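Local coordinates for SWD1-like protein (Myceliophthora thermophila, PDB 6E29) that forms the WD-repeat beta-propeller domain of Cps50 (Swd1), a subunit of the COMPASS histone H3K4 methyltransferase complex, and probably serves there as a protein-binding scaffold, at residues 237-245 / 257-266; 275-285 / 316-325. All coordinates share one frame; numbering follows the deposited sequence.

How the interactions relate
Interaction 1 (237-245 with 257-266) pairs the third and fourth strands of one four-stranded propeller blade; interaction 2 (275-285 with 316-325) sets the innermost strands of the next two blades side by side. Their centres lie about 17 Å apart. Strand 274-279 is the next strand in the chain after 261-265, so interaction 1 is complete before interaction 2 begins. The two meet where neighbouring blades pack: Ile239 CD1 lies 3.6 Å from Val277 CG1, and Thr241 CG2 lies 4.0 Å from Phe279 CE1. Val277 and Phe279 thus face back toward the blade of interaction 1, while Ala278 between them turns toward strand 317-322.

Interaction 1: residues 237-245 / 257-266; sequences RIIRTFIVP and IQLPLEHKFQ
With OG1 set between its backbone N and carbonyl carbon (chi1 52°), Thr241 meets Glu262, whose CG stands anti to N (chi1 -175°) on an extended chain. Thr241 OG1 donates to Glu262 OE2 over 2.9 Å, using the carboxylate lone pair that faces away from OE1, and accepts from His263 N in a more bent bond (3.1 Å, 141° at the hydrogen). A threonine suits this place because its small hydroxyl can give one bond and take another, while its methyl CG2 turns to the edge of the Phe265 ring, near the ring plane. The other carboxylate oxygen, Glu262 OE1, forms a salt bridge with Arg301, whose carbonyl also receives His263 NE2. The backbone explains why two residues meet one: these are the third and fourth strands of an antiparallel propeller blade, and a classic beta bulge puts both Glu262 and His263 opposite Thr241. Thr241 N bonds His263 O, and Glu262 N bonds Thr241 O at 2.7 Å. On the Pro260 side of the bulge, Ile243 N reaches Pro260 O at 3.0 Å; proline, which has no N-H to give, serves with its carbonyl and lays its ring against Ile243 CB. Phe242 has Leu261 CD1 over one face, 4.1 Å from the ring centroid, a CH-pi contact, whereas Leu259 O sits at the ring edge, 3.3 Å from Phe242 CD1. On the Phe265 side, Ile239 and Phe265 exchange two backbone hydrogen bonds, and their side chains cross at about a right angle. Ile238 CG2 lies alongside Lys264 CG, 3.8 Å away, and also over the centre of the Arg240 guanidinium, which Asp236 holds by a salt bridge.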
loop_
_atom_site.group_PDB
_atom_site.type_symbol
_atom_site.label_atom_id
_atom_site.label_comp_id
_atom_site.label_asym_id
_atom_site.label_seq_id
_atom_site.Cartn_x
_atom_site.Cartn_y
_atom_site.Cartn_z
ATOM N N ARG B 237 3.899 0.830 -16.803
ATOM C CA ARG B 237 4.963 1.827 -16.852
ATOM C C ARG B 237 4.447 3.231 -16.598
ATOM O O ARG B 237 5.149 4.210 -16.855
ATOM C CB ARG B 237 5.735 1.796 -18.197
ATOM C CG ARG B 237 6.453 0.471 -18.458
ATOM C CD ARG B 237 6.969 0.268 -19.865
ATOM N NE ARG B 237 7.743 -0.973 -19.871
ATOM C CZ ARG B 237 7.209 -2.202 -19.860
ATOM N NH1 ARG B 237 5.883 -2.380 -19.848
ATOM N NH2 ARG B 237 8.001 -3.267 -19.851
ATOM N N ILE B 238 3.207 3.368 -16.144
ATOM C CA ILE B 238 2.609 4.676 -15.966
ATOM C C ILE B 238 2.126 4.796 -14.537
ATOM O O ILE B 238 1.417 3.916 -14.052
ATOM C CB ILE B 238 1.450 4.900 -16.944
ATOM C CG1 ILE B 238 2.006 4.822 -18.365
ATOM C CG2 ILE B 238 0.818 6.253 -16.687
ATOM C CD1 ILE B 238 0.900 4.802 -19.439
ATOM N N ILE B 239 2.516 5.881 -13.868
ATOM C CA ILE B 239 2.010 6.229 -12.547
ATOM C C ILE B 239 0.867 7.214 -12.741
ATOM O O ILE B 239 0.914 8.066 -13.646
ATOM C CB ILE B 239 3.125 6.811 -11.661
ATOM C CG1 ILE B 239 4.269 5.817 -11.530
ATOM C CG2 ILE B 239 2.553 7.124 -10.239
ATOM C CD1 ILE B 239 5.628 6.467 -10.978
ATOM N N ARG B 240 -0.192 7.068 -11.939
ATOM C CA ARG B 240 -1.387 7.886 -12.133
ATOM C C ARG B 240 -1.888 8.392 -10.804
ATOM O O ARG B 240 -1.848 7.653 -9.814
ATOM C CB ARG B 240 -2.528 7.081 -12.751
ATOM C CG ARG B 240 -2.134 6.605 -14.193
ATOM C CD ARG B 240 -3.206 5.642 -14.706
ATOM N NE ARG B 240 -2.976 5.162 -16.075
ATOM C CZ ARG B 240 -2.285 4.078 -16.396
ATOM N NH1 ARG B 240 -1.706 3.315 -15.456
ATOM N NH2 ARG B 240 -2.167 3.747 -17.687
ATOM N N THR B 241 -2.382 9.625 -10.805
ATOM C CA THR B 241 -3.136 10.167 -9.686
ATOM C C THR B 241 -4.564 10.414 -10.138
ATOM O O THR B 241 -4.818 10.760 -11.299
ATOM C CB THR B 241 -2.525 11.445 -9.156
ATOM O OG1 THR B 241 -2.326 12.382 -10.236
ATOM C CG2 THR B 241 -1.162 11.106 -8.470
ATOM N N PHE B 242 -5.492 10.220 -9.221
ATOM C CA PHE B 242 -6.905 10.430 -9.502
ATOM C C PHE B 242 -7.538 11.243 -8.397
ATOM O O PHE B 242 -7.114 11.180 -7.237
ATOM C CB PHE B 242 -7.698 9.138 -9.597
ATOM C CG PHE B 242 -7.239 8.222 -10.652
ATOM C CD1 PHE B 242 -7.930 8.114 -11.860
ATOM C CD2 PHE B 242 -6.124 7.419 -10.415
ATOM C CE1 PHE B 242 -7.456 7.247 -12.843
ATOM C CE2 PHE B 242 -5.660 6.581 -11.364
ATOM C CZ PHE B 242 -6.349 6.478 -12.598
ATOM N N ILE B 243 -8.616 11.946 -8.775
ATOM C CA ILE B 243 -9.431 12.742 -7.851
ATOM C C ILE B 243 -10.509 11.838 -7.275
ATOM O O ILE B 243 -11.333 11.322 -8.021
ATOM C CB ILE B 243 -10.068 13.936 -8.576
ATOM C CG1 ILE B 243 -8.992 14.717 -9.344
ATOM C CG2 ILE B 243 -10.777 14.823 -7.583
ATOM C CD1 ILE B 243 -7.817 15.135 -8.465
ATOM N N VAL B 244 -10.513 11.644 -5.966
ATOM C CA VAL B 244 -11.396 10.613 -5.387
ATOM C C VAL B 244 -12.780 11.170 -5.271
ATOM O O VAL B 244 -12.948 12.349 -4.898
ATOM C CB VAL B 244 -10.839 10.155 -4.028
ATOM C CG1 VAL B 244 -11.881 9.383 -3.247
ATOM C CG2 VAL B 244 -9.561 9.300 -4.185
ATOM N N PRO B 245 -13.839 10.416 -5.614
ATOM C CA PRO B 245 -15.192 10.967 -5.568
ATOM C C PRO B 245 -15.680 11.169 -4.142
ATOM O O PRO B 245 -15.131 10.681 -3.146
ATOM C CB PRO B 245 -16.049 9.932 -6.298
ATOM C CG PRO B 245 -15.322 8.656 -6.078
ATOM C CD PRO B 245 -13.838 9.036 -6.143
ATOM N N ILE B 257 -20.917 8.351 -10.237
ATOM C CA ILE B 257 -19.592 8.261 -9.619
ATOM C C ILE B 257 -18.571 8.339 -10.730
ATOM O O ILE B 257 -18.656 7.603 -11.719
ATOM C CB ILE B 257 -19.403 6.971 -8.801
ATOM C CG1 ILE B 257 -20.123 7.071 -7.465
ATOM C CG2 ILE B 257 -17.908 6.756 -8.500
ATOM C CD1 ILE B 257 -19.911 5.880 -6.549
ATOM N N GLN B 258 -17.614 9.237 -10.580
ATOM C CA GLN B 258 -16.495 9.311 -11.500
ATOM C C GLN B 258 -15.203 9.280 -10.713
ATOM O O GLN B 258 -15.162 9.635 -9.531
ATOM C CB GLN B 258 -16.577 10.560 -12.387
ATOM C CG GLN B 258 -17.735 10.451 -13.403
ATOM C CD GLN B 258 -18.160 11.795 -13.962
ATOM O OE1 GLN B 258 -17.477 12.811 -13.758
ATOM N NE2 GLN B 258 -19.325 11.823 -14.635
ATOM N N LEU B 259 -14.147 8.827 -11.387
ATOM C CA LEU B 259 -12.806 8.759 -10.815
ATOM C C LEU B 259 -11.852 9.420 -11.808
ATOM O O LEU B 259 -11.111 8.748 -12.531
ATOM C CB LEU B 259 -12.441 7.311 -10.508
ATOM C CG LEU B 259 -11.150 7.142 -9.724
ATOM C CD1 LEU B 259 -11.183 7.918 -8.398
ATOM C CD2 LEU B 259 -10.869 5.640 -9.522
ATOM N N PRO B 260 -11.874 10.741 -11.894
ATOM C CA PRO B 260 -11.169 11.399 -12.997
ATOM C C PRO B 260 -9.657 11.363 -12.820
ATOM O O PRO B 260 -9.110 11.485 -11.715
ATOM C CB PRO B 260 -11.741 12.825 -12.985
ATOM C CG PRO B 260 -12.228 13.013 -11.578
ATOM C CD PRO B 260 -12.675 11.677 -11.078
ATOM N N LEU B 261 -8.977 11.101 -13.925
ATOM C CA LEU B 261 -7.515 11.102 -13.910
ATOM C C LEU B 261 -6.988 12.519 -13.710
ATOM O O LEU B 261 -7.410 13.461 -14.389
ATOM C CB LEU B 261 -6.999 10.528 -15.226
ATOM C CG LEU B 261 -5.510 10.555 -15.473
ATOM C CD1 LEU B 261 -4.907 9.550 -14.553
ATOM C CD2 LEU B 261 -5.274 10.201 -16.953
ATOM N N GLU B 262 -6.028 12.667 -12.814
ATOM C CA GLU B 262 -5.376 13.953 -12.605
ATOM C C GLU B 262 -4.098 14.066 -13.440
ATOM O O GLU B 262 -4.041 14.855 -14.382
ATOM C CB GLU B 262 -5.066 14.153 -11.124
ATOM C CG GLU B 262 -4.484 15.567 -10.884
ATOM C CD GLU B 262 -3.959 15.765 -9.472
ATOM O OE1 GLU B 262 -4.364 16.758 -8.791
ATOM O OE2 GLU B 262 -3.141 14.909 -9.078
ATOM N N HIS B 263 -3.069 13.290 -13.115
ATOM C CA HIS B 263 -1.816 13.283 -13.859
ATOM C C HIS B 263 -1.384 11.859 -14.180
ATOM O O HIS B 263 -1.649 10.923 -13.420
ATOM C CB HIS B 263 -0.664 13.949 -13.077
ATOM C CG HIS B 263 -0.825 15.421 -12.893
ATOM N ND1 HIS B 263 -0.981 16.292 -13.940
ATOM C CD2 HIS B 263 -0.912 16.165 -11.767
ATOM C CE1 HIS B 263 -1.125 17.519 -13.475
ATOM N NE2 HIS B 263 -1.084 17.468 -12.157
ATOM N N LYS B 264 -0.656 11.722 -15.289
ATOM C CA LYS B 264 0.126 10.532 -15.628
ATOM C C LYS B 264 1.594 10.892 -15.468
ATOM O O LYS B 264 2.026 11.945 -15.959
ATOM C CB LYS B 264 -0.093 10.090 -17.077
ATOM C CG LYS B 264 -1.354 9.297 -17.352
ATOM C CD LYS B 264 -1.497 8.991 -18.813
ATOM C CE LYS B 264 -1.572 10.262 -19.623
ATOM N NZ LYS B 264 -1.656 9.902 -21.080
ATOM N N PHE B 265 2.371 10.015 -14.847
ATOM C CA PHE B 265 3.810 10.241 -14.714
ATOM C C PHE B 265 4.529 9.052 -15.321
ATOM O O PHE B 265 4.208 7.902 -14.995
ATOM C CB PHE B 265 4.237 10.400 -13.262
ATOM C CG PHE B 265 3.471 11.419 -12.507
ATOM C CD1 PHE B 265 3.828 12.748 -12.568
ATOM C CD2 PHE B 265 2.379 11.045 -11.707
ATOM C CE1 PHE B 265 3.103 13.703 -11.850
ATOM C CE2 PHE B 265 1.674 11.998 -10.986
ATOM C CZ PHE B 265 2.066 13.328 -11.049
ATOM N N GLN B 266 5.486 9.313 -16.222
ATOM C CA GLN B 266 6.078 8.209 -16.969
ATOM C C GLN B 266 7.376 8.695 -17.599
ATOM O O GLN B 266 7.672 9.890 -17.602
ATOM C CB GLN B 266 5.142 7.675 -18.060
ATOM C CG GLN B 266 4.835 8.672 -19.123
ATOM C CD GLN B 266 3.779 8.172 -20.054
ATOM O OE1 GLN B 266 3.826 7.020 -20.518
ATOM N NE2 GLN B 266 2.785 9.016 -20.316
#

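Interaction 2: residues 275-285 / 316-325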
loop_
_atom_site.group_PDB
_atom_site.type_symbol
_atom_site.label_atom_id
_atom_site.label_comp_id
_atom_site.label_asym_id
_atom_site.label_seq_id
_atom_site.Cartn_x
_atom_site.Cartn_y
_atom_site.Cartn_z
ATOM N N ASN B 275 8.939 0.729 -9.375
ATOM C CA ASN B 275 8.908 -0.342 -8.406
ATOM C C ASN B 275 7.899 -0.019 -7.294
ATOM O O ASN B 275 6.937 -0.763 -7.079
ATOM C CB ASN B 275 10.317 -0.526 -7.870
ATOM C CG ASN B 275 10.541 -1.854 -7.342
ATOM O OD1 ASN B 275 9.590 -2.553 -6.997
ATOM N ND2 ASN B 275 11.795 -2.226 -7.218
ATOM N N HIS B 276 8.093 1.107 -6.604
ATOM C CA HIS B 276 7.178 1.571 -5.577
ATOM C C HIS B 276 6.999 3.073 -5.733
ATOM O O HIS B 276 7.838 3.755 -6.320
ATOM C CB HIS B 276 7.706 1.181 -4.174
ATOM C CG HIS B 276 7.463 -0.257 -3.850
ATOM N ND1 HIS B 276 8.417 -1.243 -3.987
ATOM C CD2 HIS B 276 6.317 -0.892 -3.507
ATOM C CE1 HIS B 276 7.883 -2.418 -3.691
ATOM N NE2 HIS B 276 6.606 -2.236 -3.412
ATOM N N VAL B 277 5.892 3.591 -5.195
ATOM C CA VAL B 277 5.583 5.007 -5.306
ATOM C C VAL B 277 5.089 5.491 -3.954
ATOM O O VAL B 277 4.632 4.694 -3.130
ATOM C CB VAL B 277 4.504 5.297 -6.352
ATOM C CG1 VAL B 277 5.089 4.870 -7.771
ATOM C CG2 VAL B 277 3.183 4.491 -6.012
ATOM N N ALA B 278 5.145 6.818 -3.768
ATOM C CA ALA B 278 4.733 7.450 -2.511
ATOM C C ALA B 278 4.380 8.925 -2.702
ATOM O O ALA B 278 5.017 9.636 -3.477
ATOM C CB ALA B 278 5.828 7.314 -1.446
ATOM N N PHE B 279 3.393 9.388 -1.930
ATOM C CA PHE B 279 3.025 10.786 -1.816
ATOM C C PHE B 279 3.846 11.431 -0.722
ATOM O O PHE B 279 3.954 10.866 0.372
ATOM C CB PHE B 279 1.578 10.934 -1.349
ATOM C CG PHE B 279 0.504 10.886 -2.463
ATOM C CD1 PHE B 279 0.602 11.658 -3.587
ATOM C CD2 PHE B 279 -0.654 10.131 -2.250
ATOM C CE1 PHE B 279 -0.413 11.659 -4.579
ATOM C CE2 PHE B 279 -1.694 10.087 -3.236
ATOM C CZ PHE B 279 -1.572 10.879 -4.397
ATOM N N SER B 280 4.212 12.698 -0.929
ATOM C CA SER B 280 4.841 13.466 0.142
ATOM C C SER B 280 3.776 13.888 1.163
ATOM O O SER B 280 2.570 13.698 0.960
ATOM C CB SER B 280 5.589 14.681 -0.420
ATOM O OG SER B 280 4.679 15.666 -0.939
ATOM N N ALA B 281 4.231 14.514 2.247
ATOM C CA ALA B 281 3.382 14.814 3.412
ATOM C C ALA B 281 2.101 15.541 3.028
ATOM O O ALA B 281 1.016 15.229 3.555
ATOM C CB ALA B 281 4.176 15.689 4.404
ATOM N N THR B 282 2.222 16.596 2.218
ATOM C CA THR B 282 1.069 17.396 1.808
ATOM C C THR B 282 0.468 16.909 0.505
ATOM O O THR B 282 -0.498 17.506 0.030
ATOM C CB THR B 282 1.404 18.855 1.624
ATOM O OG1 THR B 282 2.267 18.983 0.474
ATOM C CG2 THR B 282 2.147 19.417 2.855
ATOM N N GLY B 283 1.056 15.903 -0.098
ATOM C CA GLY B 283 0.590 15.487 -1.399
ATOM C C GLY B 283 1.175 16.273 -2.544
ATOM O O GLY B 283 0.847 16.001 -3.708
ATOM N N GLU B 284 2.042 17.224 -2.259
ATOM C CA GLU B 284 2.627 18.020 -3.333
ATOM C C GLU B 284 3.421 17.170 -4.319
ATOM O O GLU B 284 3.420 17.450 -5.524
ATOM C CB GLU B 284 3.554 19.064 -2.759
ATOM C CG GLU B 284 4.070 19.994 -3.882
ATOM C CD GLU B 284 4.936 21.130 -3.407
ATOM O OE1 GLU B 284 5.410 21.173 -2.230
ATOM O OE2 GLU B 284 5.152 22.025 -4.251
ATOM N N TYR B 285 4.198 16.212 -3.823
ATOM C CA TYR B 285 5.121 15.468 -4.679
ATOM C C TYR B 285 4.711 14.007 -4.747
ATOM O O TYR B 285 4.181 13.440 -3.791
ATOM C CB TYR B 285 6.562 15.508 -4.159
ATOM C CG TYR B 285 7.104 16.892 -4.042
ATOM C CD1 TYR B 285 7.319 17.667 -5.168
ATOM C CD2 TYR B 285 7.377 17.430 -2.808
ATOM C CE1 TYR B 285 7.839 19.003 -5.055
ATOM C CE2 TYR B 285 7.874 18.718 -2.677
ATOM C CZ TYR B 285 8.102 19.504 -3.801
ATOM O OH TYR B 285 8.586 20.793 -3.664
ATOM N N GLU B 316 19.823 -0.350 -6.800
ATOM C CA GLU B 316 18.389 -0.359 -7.047
ATOM C C GLU B 316 17.614 -0.172 -5.738
ATOM O O GLU B 316 17.924 -0.797 -4.722
ATOM C CB GLU B 316 17.996 -1.684 -7.716
ATOM C CG GLU B 316 16.613 -1.627 -8.369
ATOM C CD GLU B 316 16.242 -2.887 -9.149
ATOM O OE1 GLU B 316 15.014 -3.119 -9.386
ATOM O OE2 GLU B 316 17.182 -3.642 -9.523
ATOM N N GLN B 317 16.576 0.683 -5.770
ATOM C CA GLN B 317 15.773 0.980 -4.592
ATOM C C GLN B 317 14.398 0.308 -4.698
ATOM O O GLN B 317 13.833 0.177 -5.786
ATOM C CB GLN B 317 15.578 2.493 -4.432
ATOM C CG GLN B 317 16.900 3.259 -4.430
ATOM C CD GLN B 317 17.665 3.022 -3.147
ATOM O OE1 GLN B 317 17.072 2.772 -2.106
ATOM N NE2 GLN B 317 18.978 3.093 -3.218
ATOM N N GLY B 318 13.861 -0.108 -3.554
ATOM C CA GLY B 318 12.557 -0.732 -3.501
ATOM C C GLY B 318 11.508 0.161 -2.889
ATOM O O GLY B 318 11.080 1.159 -3.491
ATOM N N VAL B 319 11.042 -0.208 -1.687
ATOM C CA VAL B 319 9.934 0.538 -1.071
ATOM C C VAL B 319 10.420 1.914 -0.692
ATOM O O VAL B 319 11.510 2.050 -0.119
ATOM C CB VAL B 319 9.406 -0.202 0.168
ATOM C CG1 VAL B 319 8.621 0.747 1.118
ATOM C CG2 VAL B 319 8.507 -1.371 -0.281
ATOM N N ILE B 320 9.578 2.945 -0.908
ATOM C CA ILE B 320 9.948 4.294 -0.473
ATOM C C ILE B 320 8.797 4.873 0.337
ATOM O O ILE B 320 7.642 4.498 0.159
ATOM C CB ILE B 320 10.305 5.216 -1.673
ATOM C CG1 ILE B 320 9.074 5.353 -2.570
ATOM C CG2 ILE B 320 11.524 4.611 -2.463
ATOM C CD1 ILE B 320 9.301 6.249 -3.730
ATOM N N GLU B 321 9.108 5.831 1.201
ATOM C CA GLU B 321 8.085 6.435 2.054
ATOM C C GLU B 321 8.524 7.836 2.410
ATOM O O GLU B 321 9.692 8.039 2.758
ATOM C CB GLU B 321 7.895 5.673 3.368
ATOM C CG GLU B 321 7.194 4.372 3.187
ATOM C CD GLU B 321 5.761 4.572 2.715
ATOM O OE1 GLU B 321 5.062 5.497 3.215
ATOM O OE2 GLU B 321 5.358 3.811 1.823
ATOM N N TRP B 322 7.619 8.802 2.322
ATOM C CA TRP B 322 7.922 10.139 2.808
ATOM C C TRP B 322 7.561 10.300 4.285
ATOM O O TRP B 322 6.571 9.718 4.759
ATOM C CB TRP B 322 7.111 11.182 2.041
ATOM C CG TRP B 322 7.447 11.361 0.574
ATOM C CD1 TRP B 322 6.962 10.625 -0.484
ATOM C CD2 TRP B 322 8.263 12.392 0.007
ATOM N NE1 TRP B 322 7.428 11.154 -1.678
ATOM C CE2 TRP B 322 8.206 12.244 -1.397
ATOM C CE3 TRP B 322 9.011 13.445 0.546
ATOM C CZ2 TRP B 322 8.892 13.084 -2.254
ATOM C CZ3 TRP B 322 9.693 14.276 -0.318
ATOM C CH2 TRP B 322 9.622 14.092 -1.689
ATOM N N HIS B 323 8.279 11.201 4.961
ATOM C CA HIS B 323 7.924 11.580 6.339
ATOM C C HIS B 323 6.568 12.318 6.352
ATOM O O HIS B 323 6.242 13.039 5.402
ATOM C CB HIS B 323 9.042 12.466 6.898
ATOM C CG HIS B 323 8.930 12.719 8.366
ATOM N ND1 HIS B 323 8.260 13.808 8.883
ATOM C CD2 HIS B 323 9.396 12.014 9.429
ATOM C CE1 HIS B 323 8.335 13.772 10.210
ATOM N NE2 HIS B 323 9.001 12.688 10.562
ATOM N N PRO B 324 5.739 12.141 7.399
ATOM C CA PRO B 324 4.390 12.759 7.370
ATOM C C PRO B 324 4.365 14.256 7.601
ATOM O O PRO B 324 3.271 14.863 7.491
ATOM C CB PRO B 324 3.637 12.053 8.521
ATOM C CG PRO B 324 4.781 11.601 9.473
ATOM C CD PRO B 324 5.906 11.214 8.528
ATOM N N HIS B 325 5.489 14.880 7.978
ATOM C CA HIS B 325 5.464 16.308 8.292
ATOM C C HIS B 325 6.577 17.063 7.577
ATOM O O HIS B 325 6.435 18.259 7.301
ATOM C CB HIS B 325 5.562 16.577 9.804
ATOM C CG HIS B 325 4.339 16.125 10.540
ATOM N ND1 HIS B 325 3.143 16.808 10.448
ATOM C CD2 HIS B 325 4.097 15.034 11.316
ATOM C CE1 HIS B 325 2.218 16.171 11.153
ATOM N NE2 HIS B 325 2.765 15.083 11.677
HETATM O O HOH W 1 4.801 8.243 1.881
HETATM O O HOH W 2 6.878 14.590 2.944
#
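Strands 276-279 and 317-322 run almost parallel, 7° apart, with their axes 5.9 Å from each other at the closest point, and side chains and water rather than paired backbones fill the interval. They are the innermost strands of adjacent blades in the WD-repeat beta-propeller, so this contact is part of the seam between two blades near the central channel. Trp322 does most of the bridging. Its CG is anti to the carbonyl carbon (chi1 -67°), which swings the indole across to Ser280: Ser280 CA lies over the five-membered ring, 3.5 Å from its centroid, and Ser280 CB covers the same bicyclic system. A small residue lets the backbone come this close to the indole, and Ser280 OG also earns its place by accepting from Tyr285 N at 3.0 Å. Trp322 NE1 makes a weak, bent bond to Ala278 O (3.4 Å, 129° at the hydrogen). Beside it, the methyl of Ala278 touches both Trp322 CD1 and Ile320 CG1, a short side chain suited to so close an approach of the strands. Tyr285 reaches the far end of the indole with CB, 3.9 Å from Trp322 CZ2, its ring nearly parallel but slid aside. Toward the other end of the strands, in one of the two modelled conformers of His276, Val319 CG2 sits over the ring face, 3.6 Å from the centroid. Ala281, in the type I turn from Ser280 to Gly283, uses water 2 to link its N to His323 O. Water 1 accepts from Trp322 N and donates to Phe279 O and to Glu321 OE1, the carboxylate oxygen that also salt-bridges Arg222.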